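Local coordinates for protein CG14216 (Drosophila melanogaster, PDB 3OMX) that probably removes phosphate from phosphoserine and phosphothreonine in the C-terminal domain of RNA polymerase II, with a part in RNA processing and termination, at residues A[4-9]-A[27-32]; A[10-15]-A[78-83]; A[127-132]-A[163-168]; A[152-157]-A[173-178]. All coordinates share one frame; numbering follows the deposited sequence.

Interaction 1 of 4, residues A[4-9]-A[27-32]; sequences VAVVCS and FNVRSY. With VO4 (vanadate ion), chain E.
Strands 4-8 and 28-32 run parallel, their axes 4.5 Å apart at closest and inclined by 22°, with V4, A5, V6 and V7 standing beside V29, R30, S31 and Y32. Five backbone hydrogen bonds stitch the ladder in the parallel pattern: V4 bonds through its N to N28 O, at 2.9 Å, and through its O to R30 N; V6 does the same with R30 O and Y32 N, and C8 N adds the fifth bond, to Y32 O at 3.1 Å. V4, V6, V29 and S31 lie on the face covered by helix 14-24 and, at V4, by helix 141-158; V6 CG2 meets V29 CG2 there at 4.4 Å. On the other face A5 CB approaches the edge of the Y32 ring near its plane, 4.3 Å from CE1. V7 CG1, anti to its backbone N (chi1 -175°), comes within 3.7 Å of Y32 O, while V7 CG2 faces Y32 CB. The same C8 whose N closes the ladder turns its side chain to the vanadate, with C8 SG bound to VO4 V at 2.3 Å. S9 N donates to vanadate O3 at 2.8 Å. With helix 14-24 between the strands, this is a beta-alpha-beta crossover in which the chain enters the vanadate loop after V7 and presents the vanadate-bound cysteine, probably the nucleophile as in low-molecular-weight protein tyrosine phosphatases.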
loop_
_atom_site.group_PDB
_atom_site.type_symbol
_atom_site.label_atom_id
_atom_site.label_comp_id
_atom_site.label_asym_id
_atom_site.label_seq_id
_atom_site.Cartn_x
_atom_site.Cartn_y
_atom_site.Cartn_z
ATOM N N VAL A 4 7.803 4.985 5.973
ATOM C CA VAL A 4 6.721 5.123 5.056
ATOM C C VAL A 4 5.883 3.912 5.047
ATOM O O VAL A 4 6.395 2.841 5.198
ATOM C CB VAL A 4 7.305 5.260 3.560
ATOM C CG1 VAL A 4 6.228 5.295 2.640
ATOM C CG2 VAL A 4 8.069 6.555 3.426
ATOM N N ALA A 5 4.574 4.076 4.814
ATOM C CA ALA A 5 3.675 2.926 4.655
ATOM C C ALA A 5 2.912 3.112 3.296
ATOM O O ALA A 5 2.543 4.191 2.944
ATOM C CB ALA A 5 2.700 2.949 5.779
ATOM N N VAL A 6 2.648 2.034 2.621
ATOM C CA VAL A 6 1.954 2.006 1.451
ATOM C C VAL A 6 0.794 1.037 1.681
ATOM O O VAL A 6 1.013 -0.035 2.171
ATOM C CB VAL A 6 2.762 1.520 0.204
ATOM C CG1 VAL A 6 1.800 1.692 -0.952
ATOM C CG2 VAL A 6 3.975 2.334 -0.163
ATOM N N VAL A 7 -0.414 1.414 1.214
ATOM C CA VAL A 7 -1.681 0.858 1.705
ATOM C C VAL A 7 -2.676 0.705 0.533
ATOM O O VAL A 7 -2.952 1.663 -0.134
ATOM C CB VAL A 7 -2.359 1.788 2.894
ATOM C CG1 VAL A 7 -3.582 1.053 3.393
ATOM C CG2 VAL A 7 -1.429 2.136 4.047
ATOM N N CYS A 8 -3.146 -0.484 0.251
ATOM C CA CYS A 8 -4.110 -0.735 -0.715
ATOM C C CYS A 8 -5.320 -1.406 0.004
ATOM O O CYS A 8 -5.557 -1.192 1.160
ATOM C CB CYS A 8 -3.553 -1.539 -1.884
ATOM S SG CYS A 8 -3.215 -3.256 -1.747
ATOM N N SER A 9 -6.081 -2.223 -0.682
ATOM C CA SER A 9 -7.156 -2.858 0.052
ATOM C C SER A 9 -6.841 -4.272 0.746
ATOM O O SER A 9 -7.130 -4.531 1.951
ATOM C CB SER A 9 -8.396 -2.946 -0.912
ATOM O OG SER A 9 -9.412 -3.362 -0.057
ATOM N N PHE A 27 14.488 2.589 0.976
ATOM C CA PHE A 27 13.551 3.229 1.926
ATOM C C PHE A 27 13.109 2.351 3.034
ATOM O O PHE A 27 13.098 1.158 2.893
ATOM C CB PHE A 27 12.335 3.907 1.179
ATOM C CG PHE A 27 12.780 5.025 0.235
ATOM C CD1 PHE A 27 13.010 6.306 0.702
ATOM C CD2 PHE A 27 13.063 4.752 -1.081
ATOM C CE1 PHE A 27 13.437 7.288 -0.143
ATOM C CE2 PHE A 27 13.482 5.744 -1.908
ATOM C CZ PHE A 27 13.625 6.998 -1.429
ATOM N N ASN A 28 12.767 2.939 4.175
ATOM C CA ASN A 28 12.132 2.235 5.299
ATOM C C ASN A 28 10.592 2.146 5.023
ATOM O O ASN A 28 9.857 3.100 5.256
ATOM C CB ASN A 28 12.361 3.075 6.566
ATOM C CG ASN A 28 11.681 2.491 7.827
ATOM O OD1 ASN A 28 10.993 1.445 7.757
ATOM N ND2 ASN A 28 11.886 3.158 9.008
ATOM N N VAL A 29 10.105 0.985 4.600
ATOM C CA VAL A 29 8.767 0.907 4.107
ATOM C C VAL A 29 8.040 -0.318 4.647
ATOM O O VAL A 29 8.615 -1.375 4.696
ATOM C CB VAL A 29 8.771 0.886 2.530
ATOM C CG1 VAL A 29 9.708 -0.306 2.050
ATOM C CG2 VAL A 29 7.364 0.695 2.056
ATOM N N ARG A 30 6.729 -0.170 4.941
ATOM C CA ARG A 30 5.870 -1.285 5.370
ATOM C C ARG A 30 4.641 -1.081 4.505
ATOM O O ARG A 30 4.413 -0.002 3.913
ATOM C CB ARG A 30 5.542 -1.215 6.924
ATOM C CG ARG A 30 6.826 -0.983 7.744
ATOM C CD ARG A 30 6.849 -0.929 9.391
ATOM N NE ARG A 30 6.631 -2.296 9.709
ATOM C CZ ARG A 30 7.441 -3.128 10.359
ATOM N NH1 ARG A 30 8.551 -2.723 10.937
ATOM N NH2 ARG A 30 7.028 -4.349 10.477
ATOM N N SER A 31 3.879 -2.146 4.365
ATOM C CA SER A 31 2.774 -2.045 3.565
ATOM C C SER A 31 1.565 -2.704 4.303
ATOM O O SER A 31 1.812 -3.537 5.113
ATOM C CB SER A 31 3.108 -2.675 2.246
ATOM O OG SER A 31 3.198 -4.052 2.412
ATOM N N TYR A 32 0.272 -2.318 3.972
ATOM C CA TYR A 32 -0.997 -2.744 4.612
ATOM C C TYR A 32 -2.209 -2.705 3.647
ATOM O O TYR A 32 -2.075 -2.232 2.546
ATOM C CB TYR A 32 -1.358 -1.883 5.829
ATOM C CG TYR A 32 -0.270 -1.789 6.866
ATOM C CD1 TYR A 32 0.649 -0.785 6.788
ATOM C CD2 TYR A 32 -0.186 -2.722 7.960
ATOM C CE1 TYR A 32 1.719 -0.718 7.708
ATOM C CE2 TYR A 32 0.817 -2.662 8.880
ATOM C CZ TYR A 32 1.801 -1.673 8.732
ATOM O OH TYR A 32 2.826 -1.485 9.574
HETATM V V VO4 E . -4.291 -4.424 -3.436
HETATM O O1 VO4 E . -5.249 -5.590 -4.695
HETATM O O2 VO4 E . -3.938 -6.051 -2.555
HETATM O O3 VO4 E . -6.071 -3.700 -3.040
HETATM O O4 VO4 E . -3.555 -3.765 -5.037
HETATM O O HOH W 1 8.140 2.218 7.565
#

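Interaction 2 of 4, residues A[10-15]-A[78-83]; sequences SNMNRS and LHMLDR. With VO4 (vanadate ion), chain E.
This is a largely apolar contact between helix 77-85 and the outer side of segment 10-15, the end of the vanadate-binding loop and the start of helix 14-24; it is built on two methionines, a leucine and one backbone carbonyl. M12 and M80 cross at about a right angle, M12 CE lying 3.8 Å from M80 SD. The M12 chain is bent at both chi2 (-80°) and chi3, which carries its methyl group to L81 CD2, a tight approach at 3.4 Å. M80 starts extended, and its single bend, at chi3, lays M80 CE against N13, 3.6 Å from N13 CB. The polar part is slight: R83 NH2 reaches M12 O at 3.3 Å, at the edge of the guanidinium and near its plane, but the N-H...O angle of 128° makes this a weak hydrogen bond. E17 takes the stronger share of R83 as a salt-bridge partner, and N84 also bonds M12 O. Inside the loop the backbone turns its N-H groups inward: M12 N donates to vanadate O2 at 2.7 Å, N13 N shares that oxygen, and R14 N gives a nearly straight bond to O4 at 2.6 Å. R14 NE joins it on O4 while R14 NH2 takes O3, gripping the anion in the guanidinium plane. E108 in turn bridges R14 NH1 and helps to hold the group in position. Such a cradle of backbone amides closed by an arginine is the phosphate-binding P-loop of the cysteine-dependent phosphatases.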
loop_
_atom_site.group_PDB
_atom_site.type_symbol
_atom_site.label_atom_id
_atom_site.label_comp_id
_atom_site.label_asym_id
_atom_site.label_seq_id
_atom_site.Cartn_x
_atom_site.Cartn_y
_atom_site.Cartn_z
ATOM N N SER A 10 -6.163 -5.091 -0.016
ATOM C CA SER A 10 -5.808 -6.437 0.329
ATOM C C SER A 10 -4.273 -6.719 0.718
ATOM O O SER A 10 -4.036 -7.770 1.171
ATOM C CB SER A 10 -6.110 -7.372 -0.881
ATOM O OG SER A 10 -7.499 -7.452 -1.202
ATOM N N ASN A 11 -3.321 -5.843 0.407
ATOM C CA ASN A 11 -1.894 -5.944 0.717
ATOM C C ASN A 11 -1.371 -7.047 -0.032
ATOM O O ASN A 11 -0.660 -7.863 0.558
ATOM C CB ASN A 11 -1.597 -6.312 2.151
ATOM C CG ASN A 11 -0.181 -5.914 2.626
ATOM O OD1 ASN A 11 0.609 -5.143 1.979
ATOM N ND2 ASN A 11 0.110 -6.368 3.790
ATOM N N MET A 12 -1.840 -7.164 -1.257
ATOM C CA MET A 12 -1.379 -8.200 -2.160
ATOM C C MET A 12 -0.702 -7.678 -3.408
ATOM O O MET A 12 0.270 -8.267 -3.892
ATOM C CB MET A 12 -2.517 -9.062 -2.671
ATOM C CG MET A 12 -3.196 -9.862 -1.698
ATOM S SD MET A 12 -2.209 -11.364 -1.376
ATOM C CE MET A 12 -1.796 -11.691 -3.064
ATOM N N ASN A 13 -1.289 -6.642 -4.032
ATOM C CA ASN A 13 -0.773 -6.225 -5.351
ATOM C C ASN A 13 -0.139 -4.851 -5.304
ATOM O O ASN A 13 1.079 -4.794 -5.216
ATOM C CB ASN A 13 -1.816 -6.401 -6.458
ATOM C CG ASN A 13 -1.392 -5.812 -7.818
ATOM O OD1 ASN A 13 -2.184 -5.152 -8.471
ATOM N ND2 ASN A 13 -0.169 -6.095 -8.266
ATOM N N ARG A 14 -0.925 -3.764 -5.356
ATOM C CA ARG A 14 -0.353 -2.486 -5.500
ATOM C C ARG A 14 0.525 -2.077 -4.300
ATOM O O ARG A 14 1.506 -1.354 -4.420
ATOM C CB ARG A 14 -1.447 -1.455 -5.652
ATOM C CG ARG A 14 -2.199 -1.545 -6.920
ATOM C CD ARG A 14 -3.453 -0.747 -6.807
ATOM N NE ARG A 14 -4.446 -1.377 -5.922
ATOM C CZ ARG A 14 -5.666 -0.843 -5.723
ATOM N NH1 ARG A 14 -6.041 0.260 -6.342
ATOM N NH2 ARG A 14 -6.521 -1.400 -4.908
ATOM N N SER A 15 0.080 -2.385 -3.105
ATOM C CA SER A 15 0.849 -1.972 -1.981
ATOM C C SER A 15 2.158 -2.812 -1.932
ATOM O O SER A 15 3.158 -2.289 -1.615
ATOM C CB SER A 15 -0.007 -2.115 -0.753
ATOM O OG SER A 15 -0.234 -3.433 -0.493
ATOM N N LEU A 78 -0.382 -16.637 -8.492
ATOM C CA LEU A 78 0.613 -17.546 -7.918
ATOM C C LEU A 78 1.923 -16.751 -7.980
ATOM O O LEU A 78 2.574 -16.566 -6.959
ATOM C CB LEU A 78 0.741 -18.883 -8.639
ATOM C CG LEU A 78 -0.422 -19.804 -8.318
ATOM C CD1 LEU A 78 -0.142 -21.187 -8.860
ATOM C CD2 LEU A 78 -0.676 -19.831 -6.833
ATOM N N HIS A 79 2.213 -16.182 -9.141
ATOM C CA HIS A 79 3.365 -15.305 -9.300
ATOM C C HIS A 79 3.391 -14.227 -8.232
ATOM O O HIS A 79 4.347 -14.191 -7.477
ATOM C CB HIS A 79 3.428 -14.645 -10.661
ATOM C CG HIS A 79 4.622 -13.734 -10.798
ATOM N ND1 HIS A 79 4.634 -12.428 -10.332
ATOM C CD2 HIS A 79 5.894 -13.986 -11.229
ATOM C CE1 HIS A 79 5.838 -11.899 -10.537
ATOM N NE2 HIS A 79 6.623 -12.833 -11.057
ATOM N N MET A 80 2.391 -13.315 -8.217
ATOM C CA MET A 80 2.166 -12.334 -7.167
ATOM C C MET A 80 2.428 -12.877 -5.731
ATOM O O MET A 80 3.049 -12.211 -4.908
ATOM C CB MET A 80 0.729 -11.779 -7.212
ATOM C CG MET A 80 0.376 -10.750 -6.178
ATOM S SD MET A 80 -1.296 -9.975 -6.399
ATOM C CE MET A 80 -1.281 -9.527 -8.159
ATOM N N LEU A 81 1.916 -14.044 -5.405
ATOM C CA LEU A 81 2.049 -14.508 -4.026
ATOM C C LEU A 81 3.505 -15.013 -3.740
ATOM O O LEU A 81 4.095 -14.671 -2.743
ATOM C CB LEU A 81 1.078 -15.629 -3.784
ATOM C CG LEU A 81 -0.363 -15.208 -3.666
ATOM C CD1 LEU A 81 -1.188 -16.363 -4.183
ATOM C CD2 LEU A 81 -0.665 -14.831 -2.227
ATOM N N ASP A 82 4.056 -15.834 -4.619
ATOM C CA ASP A 82 5.487 -16.068 -4.676
ATOM C C ASP A 82 6.328 -14.817 -4.420
ATOM O O ASP A 82 7.248 -14.823 -3.648
ATOM C CB ASP A 82 5.848 -16.562 -6.080
ATOM C CG ASP A 82 7.228 -17.186 -6.129
ATOM O OD1 ASP A 82 7.445 -18.172 -5.361
ATOM O OD2 ASP A 82 8.048 -16.693 -6.937
ATOM N N ARG A 83 6.035 -13.734 -5.121
ATOM C CA ARG A 83 6.794 -12.504 -4.908
ATOM C C ARG A 83 6.567 -11.941 -3.524
ATOM O O ARG A 83 7.497 -11.382 -2.924
ATOM C CB ARG A 83 6.360 -11.498 -5.928
ATOM C CG ARG A 83 7.168 -10.264 -5.989
ATOM C CD ARG A 83 6.606 -9.089 -5.152
ATOM N NE ARG A 83 5.104 -8.933 -5.098
ATOM C CZ ARG A 83 4.359 -8.127 -5.866
ATOM N NH1 ARG A 83 4.930 -7.385 -6.787
ATOM N NH2 ARG A 83 3.033 -8.072 -5.700
HETATM V V VO4 E . -4.291 -4.424 -3.436
HETATM O O1 VO4 E . -5.249 -5.590 -4.695
HETATM O O2 VO4 E . -3.938 -6.051 -2.555
HETATM O O3 VO4 E . -6.071 -3.700 -3.040
HETATM O O4 VO4 E . -3.555 -3.765 -5.037
#

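Interaction 3 of 4, residues A[127-132]-A[163-168]; sequences NRPVHV and DLDNDI
Helix 164-179 packs here against one face of the central sheet, its first turns meeting strand 129-132 with segment axes 10.3 Å apart and inclined by 31°. H131 carries the contact. Its ring receives I168 CG2 over one face, 4.0 Å from the centroid, a CH-pi contact displaced toward the rim. I168 CG1 stands anti to the backbone N (chi1 -170°), which sends CD1 toward the histidine, 3.8 Å from H131 CG. I168 therefore touches H131 with both branches, CG2 over the ring face and CD1 near CG and CB. L164 CD1 approaches H131 ND1 obliquely at 3.6 Å. At the outer end, P129 and D165 cross at about a right angle, with P129 CB 3.7 Å from D165 OD1 and CG near OD2. No hydrogen bond joins the two segments. H185 of the neighbouring strand 184-189 brings its ring to H131 as well, and M158 touches both L164 and I168. The arrangement is helix-on-sheet packing at the flank of a three-layer alpha-beta-alpha domain.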
loop_
_atom_site.group_PDB
_atom_site.type_symbol
_atom_site.label_atom_id
_atom_site.label_comp_id
_atom_site.label_asym_id
_atom_site.label_seq_id
_atom_site.Cartn_x
_atom_site.Cartn_y
_atom_site.Cartn_z
ATOM N N ASN A 127 0.948 14.150 19.888
ATOM C CA ASN A 127 0.686 15.114 18.824
ATOM C C ASN A 127 1.735 15.140 17.653
ATOM O O ASN A 127 2.217 16.214 17.262
ATOM C CB ASN A 127 0.353 16.501 19.358
ATOM C CG ASN A 127 -0.611 17.284 18.397
ATOM O OD1 ASN A 127 -1.820 16.885 18.188
ATOM N ND2 ASN A 127 -0.074 18.376 17.772
ATOM N N ARG A 128 2.097 13.964 17.109
ATOM C CA ARG A 128 3.100 13.930 16.047
ATOM C C ARG A 128 2.409 13.743 14.643
ATOM O O ARG A 128 1.597 12.846 14.419
ATOM C CB ARG A 128 4.265 12.913 16.322
ATOM C CG ARG A 128 4.429 11.770 15.274
ATOM C CD ARG A 128 5.529 10.691 15.548
ATOM N NE ARG A 128 6.149 10.226 14.295
ATOM C CZ ARG A 128 6.744 9.032 14.067
ATOM N NH1 ARG A 128 6.804 8.100 15.069
ATOM N NH2 ARG A 128 7.305 8.751 12.832
ATOM N N PRO A 129 2.732 14.628 13.722
ATOM C CA PRO A 129 2.053 14.758 12.429
ATOM C C PRO A 129 2.462 13.604 11.593
ATOM O O PRO A 129 3.676 13.356 11.543
ATOM C CB PRO A 129 2.678 16.045 11.839
ATOM C CG PRO A 129 3.313 16.761 13.058
ATOM C CD PRO A 129 3.851 15.580 13.840
ATOM N N VAL A 130 1.486 12.877 11.037
ATOM C CA VAL A 130 1.759 11.963 9.944
ATOM C C VAL A 130 1.038 12.483 8.656
ATOM O O VAL A 130 -0.145 12.907 8.761
ATOM C CB VAL A 130 1.291 10.539 10.276
ATOM C CG1 VAL A 130 -0.108 10.543 10.801
ATOM C CG2 VAL A 130 1.325 9.720 9.043
ATOM N N HIS A 131 1.700 12.460 7.464
ATOM C CA HIS A 131 1.023 12.943 6.226
ATOM C C HIS A 131 0.415 11.808 5.420
ATOM O O HIS A 131 1.137 10.872 5.075
ATOM C CB HIS A 131 2.045 13.623 5.408
ATOM C CG HIS A 131 2.448 14.900 6.005
ATOM N ND1 HIS A 131 3.700 15.107 6.586
ATOM C CD2 HIS A 131 1.740 16.018 6.210
ATOM C CE1 HIS A 131 3.745 16.325 7.063
ATOM N NE2 HIS A 131 2.558 16.883 6.875
ATOM N N VAL A 132 -0.877 11.837 5.127
ATOM C CA VAL A 132 -1.517 10.755 4.310
ATOM C C VAL A 132 -1.691 11.345 2.892
ATOM O O VAL A 132 -2.222 12.421 2.781
ATOM C CB VAL A 132 -2.899 10.307 4.901
ATOM C CG1 VAL A 132 -3.494 9.206 4.145
ATOM C CG2 VAL A 132 -2.727 9.728 6.317
ATOM N N ASP A 163 12.624 19.391 6.694
ATOM C CA ASP A 163 11.584 20.110 7.411
ATOM C C ASP A 163 10.257 19.810 6.795
ATOM O O ASP A 163 9.480 20.686 6.430
ATOM C CB ASP A 163 11.854 21.637 7.530
ATOM C CG ASP A 163 10.738 22.386 8.362
ATOM O OD1 ASP A 163 9.847 21.746 9.028
ATOM O OD2 ASP A 163 10.718 23.639 8.293
ATOM N N LEU A 164 9.985 18.517 6.739
ATOM C CA LEU A 164 8.945 18.035 5.851
ATOM C C LEU A 164 7.624 18.716 6.095
ATOM O O LEU A 164 6.893 19.004 5.107
ATOM C CB LEU A 164 8.841 16.546 5.992
ATOM C CG LEU A 164 8.307 15.618 4.885
ATOM C CD1 LEU A 164 7.057 15.056 5.291
ATOM C CD2 LEU A 164 8.176 16.239 3.521
ATOM N N ASP A 165 7.277 19.019 7.342
ATOM C CA ASP A 165 5.942 19.599 7.579
ATOM C C ASP A 165 5.732 20.949 6.924
ATOM O O ASP A 165 4.599 21.305 6.601
ATOM C CB ASP A 165 5.649 19.793 9.068
ATOM C CG ASP A 165 5.579 18.449 9.833
ATOM O OD1 ASP A 165 5.038 17.443 9.326
ATOM O OD2 ASP A 165 6.077 18.373 10.989
ATOM N N ASN A 166 6.806 21.716 6.765
ATOM C CA ASN A 166 6.713 22.971 6.077
ATOM C C ASN A 166 7.079 22.995 4.579
ATOM O O ASN A 166 7.026 24.026 3.997
ATOM C CB ASN A 166 7.592 24.008 6.721
ATOM C CG ASN A 166 7.246 24.213 8.129
ATOM O OD1 ASN A 166 6.064 24.366 8.486
ATOM N ND2 ASN A 166 8.263 24.207 8.972
ATOM N N ASP A 167 7.562 21.906 4.036
ATOM C CA ASP A 167 7.920 21.819 2.651
ATOM C C ASP A 167 6.822 21.072 1.872
ATOM O O ASP A 167 6.691 21.249 0.644
ATOM C CB ASP A 167 9.269 21.088 2.494
ATOM C CG ASP A 167 10.450 21.927 2.974
ATOM O OD1 ASP A 167 10.248 23.093 3.344
ATOM O OD2 ASP A 167 11.618 21.464 2.989
ATOM N N ILE A 168 6.044 20.253 2.573
ATOM C CA ILE A 168 5.337 19.150 1.917
ATOM C C ILE A 168 4.280 19.706 0.989
ATOM O O ILE A 168 4.101 19.244 -0.070
ATOM C CB ILE A 168 4.763 18.061 2.882
ATOM C CG1 ILE A 168 4.312 16.906 2.002
ATOM C CG2 ILE A 168 3.565 18.562 3.636
ATOM C CD1 ILE A 168 4.031 15.544 2.609
#

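Interaction 4 of 4, residues A[152-157]-A[173-178]; sequences TDMINM and QEFEER
F175 and M154 form the tight, buried part of this contact. The ring, carried toward helix 152-157 with CG anti to the backbone N, receives M154 CB over one face, 3.9 Å from the centroid and 21° off the normal, which makes a CH-pi contact. M154 CB also comes within 3.7 Å of F175 CZ. Further along the same side chain M154 SD lies 4.8 Å from the ring centroid, an oblique Met-aromatic contact. M157 approaches from another direction, its SD oblique to the ring and its CE 3.8 Å from F175 CB. The two helices are antiparallel neighbours of one helical layer, their axes 11.1 Å apart and their directions 149° from each other; a short connection links helix 141-158 to helix 164-179, so the pair is an alpha-hairpin. The outer side, by contrast, is polar and more open to solvent, R178 being exposed and D153 partly so. There R178 grips D153 end-on with two nitrogens: R178 NH1 meets D153 OD2 and R178 NH2 meets D153 OD1, both at 3.0 Å. Each oxygen uses its syn lone pair, and the carboxylate and guanidinium planes are only 22° apart, so two nearly straight bonds hold both groups flat. R179 forms a second salt bridge to D153 OD2. The carboxylate also sits at the edge of the F175 ring, with D153 OD2 3.6 Å from F175 CE1, where the partly positive ring hydrogens would probably be attracted to it.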
loop_
_atom_site.group_PDB
_atom_site.type_symbol
_atom_site.label_atom_id
_atom_site.label_comp_id
_atom_site.label_asym_id
_atom_site.label_seq_id
_atom_site.Cartn_x
_atom_site.Cartn_y
_atom_site.Cartn_z
ATOM N N THR A 152 7.516 5.994 -5.731
ATOM C CA THR A 152 8.895 6.033 -5.331
ATOM C C THR A 152 9.534 7.335 -5.688
ATOM O O THR A 152 10.201 7.950 -4.846
ATOM C CB THR A 152 9.663 4.943 -6.005
ATOM O OG1 THR A 152 9.108 3.738 -5.486
ATOM C CG2 THR A 152 11.207 5.046 -5.643
ATOM N N ASP A 153 9.272 7.819 -6.889
ATOM C CA ASP A 153 9.656 9.145 -7.251
ATOM C C ASP A 153 9.134 10.251 -6.331
ATOM O O ASP A 153 9.887 11.123 -5.950
ATOM C CB ASP A 153 9.321 9.323 -8.764
ATOM C CG ASP A 153 9.257 10.755 -9.241
ATOM O OD1 ASP A 153 9.839 11.660 -8.558
ATOM O OD2 ASP A 153 8.613 10.981 -10.354
ATOM N N MET A 154 7.860 10.247 -5.954
ATOM C CA MET A 154 7.427 11.199 -4.970
ATOM C C MET A 154 8.135 11.087 -3.549
ATOM O O MET A 154 8.467 12.074 -2.917
ATOM C CB MET A 154 5.963 10.940 -4.749
ATOM C CG MET A 154 5.320 12.062 -3.917
ATOM S SD MET A 154 3.551 11.524 -3.523
ATOM C CE MET A 154 3.683 10.070 -2.560
ATOM N N ILE A 155 8.254 9.891 -3.008
ATOM C CA ILE A 155 8.911 9.731 -1.668
ATOM C C ILE A 155 10.328 10.248 -1.807
ATOM O O ILE A 155 10.875 10.922 -0.948
ATOM C CB ILE A 155 8.894 8.214 -1.200
ATOM C CG1 ILE A 155 7.455 7.783 -0.856
ATOM C CG2 ILE A 155 9.786 7.896 0.011
ATOM C CD1 ILE A 155 6.704 8.845 -0.000
ATOM N N ASN A 156 10.941 9.910 -2.900
ATOM C CA ASN A 156 12.328 10.249 -3.106
ATOM C C ASN A 156 12.474 11.726 -3.063
ATOM O O ASN A 156 13.468 12.314 -2.575
ATOM C CB ASN A 156 12.779 9.733 -4.470
ATOM C CG ASN A 156 14.249 9.932 -4.722
ATOM O OD1 ASN A 156 15.104 9.437 -3.974
ATOM N ND2 ASN A 156 14.555 10.592 -5.800
ATOM N N MET A 157 11.441 12.389 -3.551
ATOM C CA MET A 157 11.517 13.809 -3.444
ATOM C C MET A 157 11.274 14.322 -2.006
ATOM O O MET A 157 11.954 15.183 -1.527
ATOM C CB MET A 157 10.633 14.487 -4.492
ATOM C CG MET A 157 10.278 15.895 -4.174
ATOM S SD MET A 157 9.000 16.182 -5.466
ATOM C CE MET A 157 7.583 16.133 -4.284
ATOM N N GLN A 173 2.502 20.096 -4.792
ATOM C CA GLN A 173 2.215 20.869 -5.986
ATOM C C GLN A 173 3.238 20.715 -7.132
ATOM O O GLN A 173 2.814 20.591 -8.220
ATOM C CB GLN A 173 2.100 22.331 -5.609
ATOM C CG GLN A 173 0.925 22.611 -4.623
ATOM C CD GLN A 173 0.741 24.117 -4.408
ATOM O OE1 GLN A 173 1.660 24.872 -4.791
ATOM N NE2 GLN A 173 -0.457 24.576 -3.854
ATOM N N GLU A 174 4.550 20.731 -6.906
ATOM C CA GLU A 174 5.471 20.610 -8.002
ATOM C C GLU A 174 5.258 19.285 -8.627
ATOM O O GLU A 174 5.387 19.143 -9.848
ATOM C CB GLU A 174 6.945 20.465 -7.576
ATOM C CG GLU A 174 7.560 21.587 -6.965
ATOM C CD GLU A 174 7.707 22.755 -7.973
ATOM O OE1 GLU A 174 7.769 22.540 -9.266
ATOM O OE2 GLU A 174 7.773 23.905 -7.416
ATOM N N PHE A 175 5.133 18.286 -7.778
ATOM C CA PHE A 175 5.000 16.925 -8.268
ATOM C C PHE A 175 3.715 16.700 -9.120
ATOM O O PHE A 175 3.718 15.990 -10.128
ATOM C CB PHE A 175 5.034 15.968 -7.057
ATOM C CG PHE A 175 5.052 14.525 -7.441
ATOM C CD1 PHE A 175 6.236 13.927 -7.807
ATOM C CD2 PHE A 175 3.908 13.784 -7.440
ATOM C CE1 PHE A 175 6.281 12.653 -8.169
ATOM C CE2 PHE A 175 3.952 12.461 -7.801
ATOM C CZ PHE A 175 5.124 11.899 -8.174
ATOM N N GLU A 176 2.616 17.277 -8.645
ATOM C CA GLU A 176 1.318 17.206 -9.318
ATOM C C GLU A 176 1.393 17.829 -10.707
ATOM O O GLU A 176 0.939 17.196 -11.675
ATOM C CB GLU A 176 0.283 17.934 -8.544
ATOM C CG GLU A 176 -0.213 17.132 -7.335
ATOM C CD GLU A 176 -1.370 17.883 -6.530
ATOM O OE1 GLU A 176 -1.278 19.112 -6.385
ATOM O OE2 GLU A 176 -2.395 17.278 -6.054
ATOM N N GLU A 177 2.045 19.005 -10.791
ATOM C CA GLU A 177 2.365 19.669 -12.069
ATOM C C GLU A 177 3.248 18.816 -12.985
ATOM O O GLU A 177 3.051 18.782 -14.141
ATOM C CB GLU A 177 2.940 21.133 -11.960
ATOM C CG GLU A 177 3.765 21.623 -13.340
ATOM C CD GLU A 177 2.940 22.342 -14.582
ATOM O OE1 GLU A 177 1.753 22.776 -14.423
ATOM O OE2 GLU A 177 3.509 22.488 -15.722
ATOM N N ARG A 178 4.198 18.115 -12.452
ATOM C CA ARG A 178 5.115 17.512 -13.307
ATOM C C ARG A 178 4.609 16.091 -13.728
ATOM O O ARG A 178 5.031 15.599 -14.723
ATOM C CB ARG A 178 6.482 17.475 -12.599
ATOM C CG ARG A 178 7.453 16.589 -13.331
ATOM C CD ARG A 178 8.898 16.471 -12.678
ATOM N NE ARG A 178 9.016 15.989 -11.274
ATOM C CZ ARG A 178 9.089 14.697 -10.834
ATOM N NH1 ARG A 178 8.888 13.634 -11.684
ATOM N NH2 ARG A 178 9.334 14.457 -9.484
#

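Interactions 1 and 2 are buried and meet at the vanadate: segments 4-9 and 10-15 follow each other in the chain, C8 SG packs on S15 OG, and both contacts touch the anion. Their chemistry differs, backbone pairing within the sheet in the first and methionine packing behind the loop in the second. Interactions 3 and 4 are only partly buried and lie farther from the chain centre; they share helix 164-179, whose I168 lies on an imidazole face of the sheet in one and whose F175 and R178 meet helix 141-158 in the other. F27 and V4 of interaction 1 pack on I155 of segment 152-157, while interactions 2 and 3 lie about 30 Å apart, centre to centre.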